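Side-chain contacts in malonyl CoA-acyl carrier protein transacylase (Burkholderia pseudomallei, PDB 3G87), which probably transfers the malonyl group from coenzyme A to holo-acyl carrier protein, releasing free coenzyme A: residues A24-F29 against Y42-L47; D37-Y42 against T109-V114. All blocks are in the same frame, centred on the assembly; numbering follows the deposited sequence.

From the N terminus, the chain passes through the short helix 25-28 and, after a break at Phe29, enters helix 30-40, then turns through Gly41-Ser43 into helix 44-50. Contact 1 closes this helical excursion by bringing 24-29 against 42-47. Contact 2 opens inside that loop, at the end of helix 30-40, and closes a far longer one when helix 107-123 arrives after helix 59-81, strand 87-90 and helix 94-101. The two loops therefore cross rather than nest. They share Tyr42, and a probable hydrogen bond from Ile44 N to Asp37 OD1 joins them. Together they tie the N-terminal helices to one another and to helix 107-123.

Contact 1: A24-F29 against Y42-L47; sequences ALFDRF and YSIRAL
The Phe26 ring lies with one face on the first turn of helix 44-50, where Arg45 CA stands 3.9 Å from the ring centroid and 4° off its normal, a CH-pi contact over the centre of the face. Arg45 CG touches the ring at Phe26 CD1 (3.7 Å). On the far part of the ring, Phe26 CE2 meets the Ile44 CG2 methyl at 3.7 Å. This is a junction of two short helices in the N-terminal part of the acyltransferase domain. With CG anti to the backbone N (chi1 -177°) and the chain extended as far as NE, Arg45 runs past Phe26 CB toward the exposed Asp27, its guanidinium plane 66° from the ring. There two waters lie at the guanidinium edge: water 1 accepts from Arg45 NE (3.1 Å) and from Asp27 N, water 2 accepts from Arg45 NH2 and donates weakly to Asp27 OD2. The carboxylate makes no direct bond to Arg45, since Asp27 OD2 is 4.3 Å from Arg45 NE and well out of the guanidinium plane. Ser43 is the N-cap of helix 44-50, its OG accepting weakly from Ala46 N. Behind the contact, Ile44 packs on Thr33 and Ala36 of helix 30-40, and Asp37 OD1 accepts from Ile44 N.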
# COMPACT_ATOMS: atom_id res chain seq x y z
N ALA A 24 1.27 15.61 16.29
CA ALA A 24 2.26 16.62 16.54
C ALA A 24 3.45 16.55 15.62
O ALA A 24 4.18 17.47 15.52
CB ALA A 24 2.67 16.58 17.93
N LEU A 25 3.58 15.44 14.91
CA LEU A 25 4.55 15.32 13.85
C LEU A 25 4.50 16.41 12.82
O LEU A 25 5.49 16.71 12.28
CB LEU A 25 4.39 14.02 13.12
CG LEU A 25 4.88 12.77 13.82
CD1 LEU A 25 4.40 11.58 13.07
CD2 LEU A 25 6.37 12.79 13.94
N PHE A 26 3.35 16.96 12.55
CA PHE A 26 3.24 18.00 11.55
C PHE A 26 3.97 19.27 11.88
O PHE A 26 4.57 19.83 11.07
CB PHE A 26 1.78 18.32 11.23
CG PHE A 26 1.13 17.31 10.36
CD1 PHE A 26 0.20 16.46 10.85
CD2 PHE A 26 1.48 17.19 9.07
CE1 PHE A 26 -0.33 15.54 10.06
CE2 PHE A 26 0.94 16.30 8.34
CZ PHE A 26 0.04 15.47 8.81
N ASP A 27 3.86 19.72 13.09
CA ASP A 27 4.60 20.88 13.59
C ASP A 27 6.07 20.54 13.87
O ASP A 27 6.92 21.39 13.67
CB ASP A 27 3.99 21.39 14.89
CG ASP A 27 2.64 22.08 14.70
OD1 ASP A 27 2.36 22.70 13.64
OD2 ASP A 27 1.87 22.00 15.67
N ARG A 28 6.36 19.32 14.35
CA ARG A 28 7.75 18.91 14.50
C ARG A 28 8.49 19.06 13.19
O ARG A 28 9.63 19.54 13.18
CB ARG A 28 7.87 17.46 14.99
CG ARG A 28 9.33 16.95 15.03
CD ARG A 28 9.38 15.46 15.49
NE ARG A 28 10.76 14.99 15.51
CZ ARG A 28 11.19 13.88 16.10
NH1 ARG A 28 10.32 13.09 16.73
NH2 ARG A 28 12.49 13.57 16.08
N PHE A 29 7.83 18.69 12.09
CA PHE A 29 8.42 18.74 10.74
C PHE A 29 7.79 19.88 9.96
O PHE A 29 7.36 19.73 8.83
CB PHE A 29 8.28 17.38 10.02
CG PHE A 29 9.19 16.31 10.62
CD1 PHE A 29 8.68 15.32 11.42
CD2 PHE A 29 10.58 16.37 10.45
CE1 PHE A 29 9.53 14.34 12.00
CE2 PHE A 29 11.42 15.43 11.06
CZ PHE A 29 10.89 14.42 11.84
N TYR A 42 -3.53 22.55 -0.27
CA TYR A 42 -4.41 22.59 0.91
C TYR A 42 -3.61 22.17 2.13
O TYR A 42 -2.46 21.71 2.00
CB TYR A 42 -5.64 21.70 0.71
CG TYR A 42 -5.35 20.26 0.39
CD1 TYR A 42 -4.89 19.38 1.39
CD2 TYR A 42 -5.55 19.76 -0.89
CE1 TYR A 42 -4.62 18.06 1.14
CE2 TYR A 42 -5.30 18.45 -1.17
CZ TYR A 42 -4.83 17.58 -0.14
OH TYR A 42 -4.57 16.25 -0.38
N SER A 43 -4.18 22.31 3.33
CA SER A 43 -3.42 21.98 4.52
C SER A 43 -3.43 20.48 4.77
O SER A 43 -4.49 19.90 4.94
CB SER A 43 -3.98 22.69 5.76
OG SER A 43 -3.18 22.40 6.92
N ILE A 44 -2.26 19.87 4.77
CA ILE A 44 -2.16 18.45 5.00
C ILE A 44 -2.51 18.14 6.47
O ILE A 44 -3.06 17.08 6.79
CB ILE A 44 -0.74 17.94 4.55
CG1 ILE A 44 -0.64 16.41 4.62
CG2 ILE A 44 0.37 18.48 5.41
CD1 ILE A 44 -1.66 15.63 3.76
N ARG A 45 -2.19 19.10 7.35
CA ARG A 45 -2.37 18.86 8.79
C ARG A 45 -3.85 18.89 9.12
O ARG A 45 -4.32 18.08 9.91
CB ARG A 45 -1.62 19.91 9.65
CG ARG A 45 -1.76 19.61 11.16
CD ARG A 45 -1.39 20.81 12.03
NE ARG A 45 -1.40 20.44 13.43
CZ ARG A 45 -2.47 20.38 14.20
NH1 ARG A 45 -3.65 20.74 13.73
NH2 ARG A 45 -2.32 19.97 15.47
N ALA A 46 -4.57 19.84 8.52
CA ALA A 46 -6.01 19.96 8.72
C ALA A 46 -6.68 18.67 8.23
O ALA A 46 -7.50 18.10 8.93
CB ALA A 46 -6.54 21.16 7.97
N LEU A 47 -6.32 18.21 7.04
CA LEU A 47 -6.97 17.04 6.44
C LEU A 47 -6.79 15.84 7.38
O LEU A 47 -7.74 15.07 7.63
CB LEU A 47 -6.36 16.76 5.05
CG LEU A 47 -6.67 15.38 4.39
CD1 LEU A 47 -8.13 15.26 3.92
CD2 LEU A 47 -5.77 15.11 3.21
O HOH W 1 1.10 19.08 14.61
O HOH W 2 0.12 19.52 17.11

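Contact 2: D37-Y42 against T109-V114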
# COMPACT_ATOMS: atom_id res chain seq x y z
N ASP A 37 1.89 21.24 1.93
CA ASP A 37 0.78 22.16 1.59
C ASP A 37 1.04 22.85 0.26
O ASP A 37 0.10 23.06 -0.51
CB ASP A 37 0.54 23.25 2.63
CG ASP A 37 0.31 22.73 4.01
OD1 ASP A 37 -0.08 21.54 4.12
OD2 ASP A 37 0.55 23.53 4.96
N ALA A 38 2.27 23.23 -0.04
CA ALA A 38 2.47 23.94 -1.32
C ALA A 38 2.30 23.03 -2.53
O ALA A 38 1.93 23.49 -3.62
CB ALA A 38 3.84 24.70 -1.34
N VAL A 39 2.56 21.72 -2.37
CA VAL A 39 2.49 20.80 -3.49
C VAL A 39 1.02 20.50 -3.78
O VAL A 39 0.56 20.41 -4.94
CB VAL A 39 3.27 19.51 -3.18
CG1 VAL A 39 2.75 18.36 -4.06
CG2 VAL A 39 4.84 19.70 -3.36
N LEU A 40 0.27 20.39 -2.69
CA LEU A 40 -1.07 19.90 -2.67
C LEU A 40 -2.11 21.01 -2.83
O LEU A 40 -3.19 20.77 -3.41
CB LEU A 40 -1.29 19.19 -1.34
CG LEU A 40 -0.67 17.80 -1.21
CD1 LEU A 40 -0.78 17.42 0.23
CD2 LEU A 40 -1.34 16.72 -2.05
N GLY A 41 -1.79 22.21 -2.34
CA GLY A 41 -2.71 23.33 -2.44
C GLY A 41 -3.77 23.29 -1.35
O GLY A 41 -4.79 23.95 -1.46
N TYR A 42 -3.53 22.55 -0.27
CA TYR A 42 -4.41 22.59 0.91
C TYR A 42 -3.61 22.17 2.13
O TYR A 42 -2.46 21.71 2.00
CB TYR A 42 -5.64 21.70 0.71
CG TYR A 42 -5.35 20.26 0.39
CD1 TYR A 42 -4.89 19.38 1.39
CD2 TYR A 42 -5.55 19.76 -0.89
CE1 TYR A 42 -4.62 18.06 1.14
CE2 TYR A 42 -5.30 18.45 -1.17
CZ TYR A 42 -4.83 17.58 -0.14
OH TYR A 42 -4.57 16.25 -0.38
N THR A 109 9.09 15.07 -4.22
CA THR A 109 8.92 14.41 -5.47
C THR A 109 7.98 13.23 -5.30
O THR A 109 7.19 12.99 -6.13
CB THR A 109 10.25 14.01 -6.10
OG1 THR A 109 11.02 15.16 -6.37
CG2 THR A 109 10.05 13.32 -7.37
N GLY A 110 8.07 12.52 -4.20
CA GLY A 110 7.18 11.40 -3.92
C GLY A 110 5.75 11.89 -3.75
O GLY A 110 4.81 11.28 -4.28
N LEU A 111 5.59 13.03 -3.07
CA LEU A 111 4.29 13.57 -2.82
C LEU A 111 3.70 13.97 -4.17
O LEU A 111 2.54 13.66 -4.47
CB LEU A 111 4.32 14.71 -1.80
CG LEU A 111 2.98 15.41 -1.47
CD1 LEU A 111 1.94 14.42 -0.85
CD2 LEU A 111 3.21 16.57 -0.54
N LYS A 112 4.50 14.60 -5.02
CA LYS A 112 4.04 14.88 -6.37
C LYS A 112 3.61 13.62 -7.13
O LYS A 112 2.55 13.63 -7.82
CB LYS A 112 5.10 15.63 -7.16
CG LYS A 112 5.19 17.10 -6.84
CD LYS A 112 6.57 17.54 -7.24
CE LYS A 112 6.60 18.97 -7.68
NZ LYS A 112 7.91 19.64 -7.36
N LEU A 113 4.38 12.54 -7.04
CA LEU A 113 3.94 11.32 -7.70
C LEU A 113 2.61 10.80 -7.13
O LEU A 113 1.76 10.33 -7.91
CB LEU A 113 5.00 10.23 -7.65
CG LEU A 113 6.38 10.49 -8.28
CD1 LEU A 113 7.28 9.32 -7.85
CD2 LEU A 113 6.40 10.66 -9.86
N VAL A 114 2.45 10.89 -5.82
CA VAL A 114 1.30 10.41 -5.09
C VAL A 114 -0.01 11.14 -5.43
O VAL A 114 -0.99 10.53 -5.64
CB VAL A 114 1.55 10.35 -3.59
CG1 VAL A 114 0.34 10.24 -2.84
CG2 VAL A 114 2.45 9.24 -3.22
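A chi1 of 178° turns Leu111 CG away from its own backbone nitrogen and sends the side chain from helix 107-123 toward the last turn of helix 30-40, where it meets both Val39 and Leu40. In Val39 a chi1 of 157° carries CG1 to the side of the carbonyl carbon, where this methyl touches two residues at once: Leu111 CG at 3.9 Å, and Lys112 CG, also 3.9 Å from Val39 CG1. Val39 and Leu111 lie alongside each other, pointing opposite ways, and Leu111 CD2 comes to 4.0 Å from Val39 CB. Leu40 instead crosses Leu111 at about a right angle; its CG is 4.1 Å from Leu111 CD2, and its two methyls approach Leu111 CD1. Lys112 contributes the aliphatic start of its chain, on the exposed side. No hydrogen bond joins the two segments: this is apolar helix-helix packing within the acyltransferase domain, with Leu111 buried. Helix 30-40 ends at Leu40, within the contact; Gly41 N still bonds to Asp37 O, but Gly41 has a positive phi of 81°. Tyr42 then folds back, one ring face against Leu40 CB. Helix 59-81 completes the cluster, with Pro64 against Leu40 and Tyr42, and Tyr67 and Val68 against Leu111. Further along helix 107-123, Val114 packs on Phe96 of helix 94-101 and on Leu93, beside Ser92 of a GxSxG sequence consistent with this family's nucleophile elbow, which follows strand 87-90.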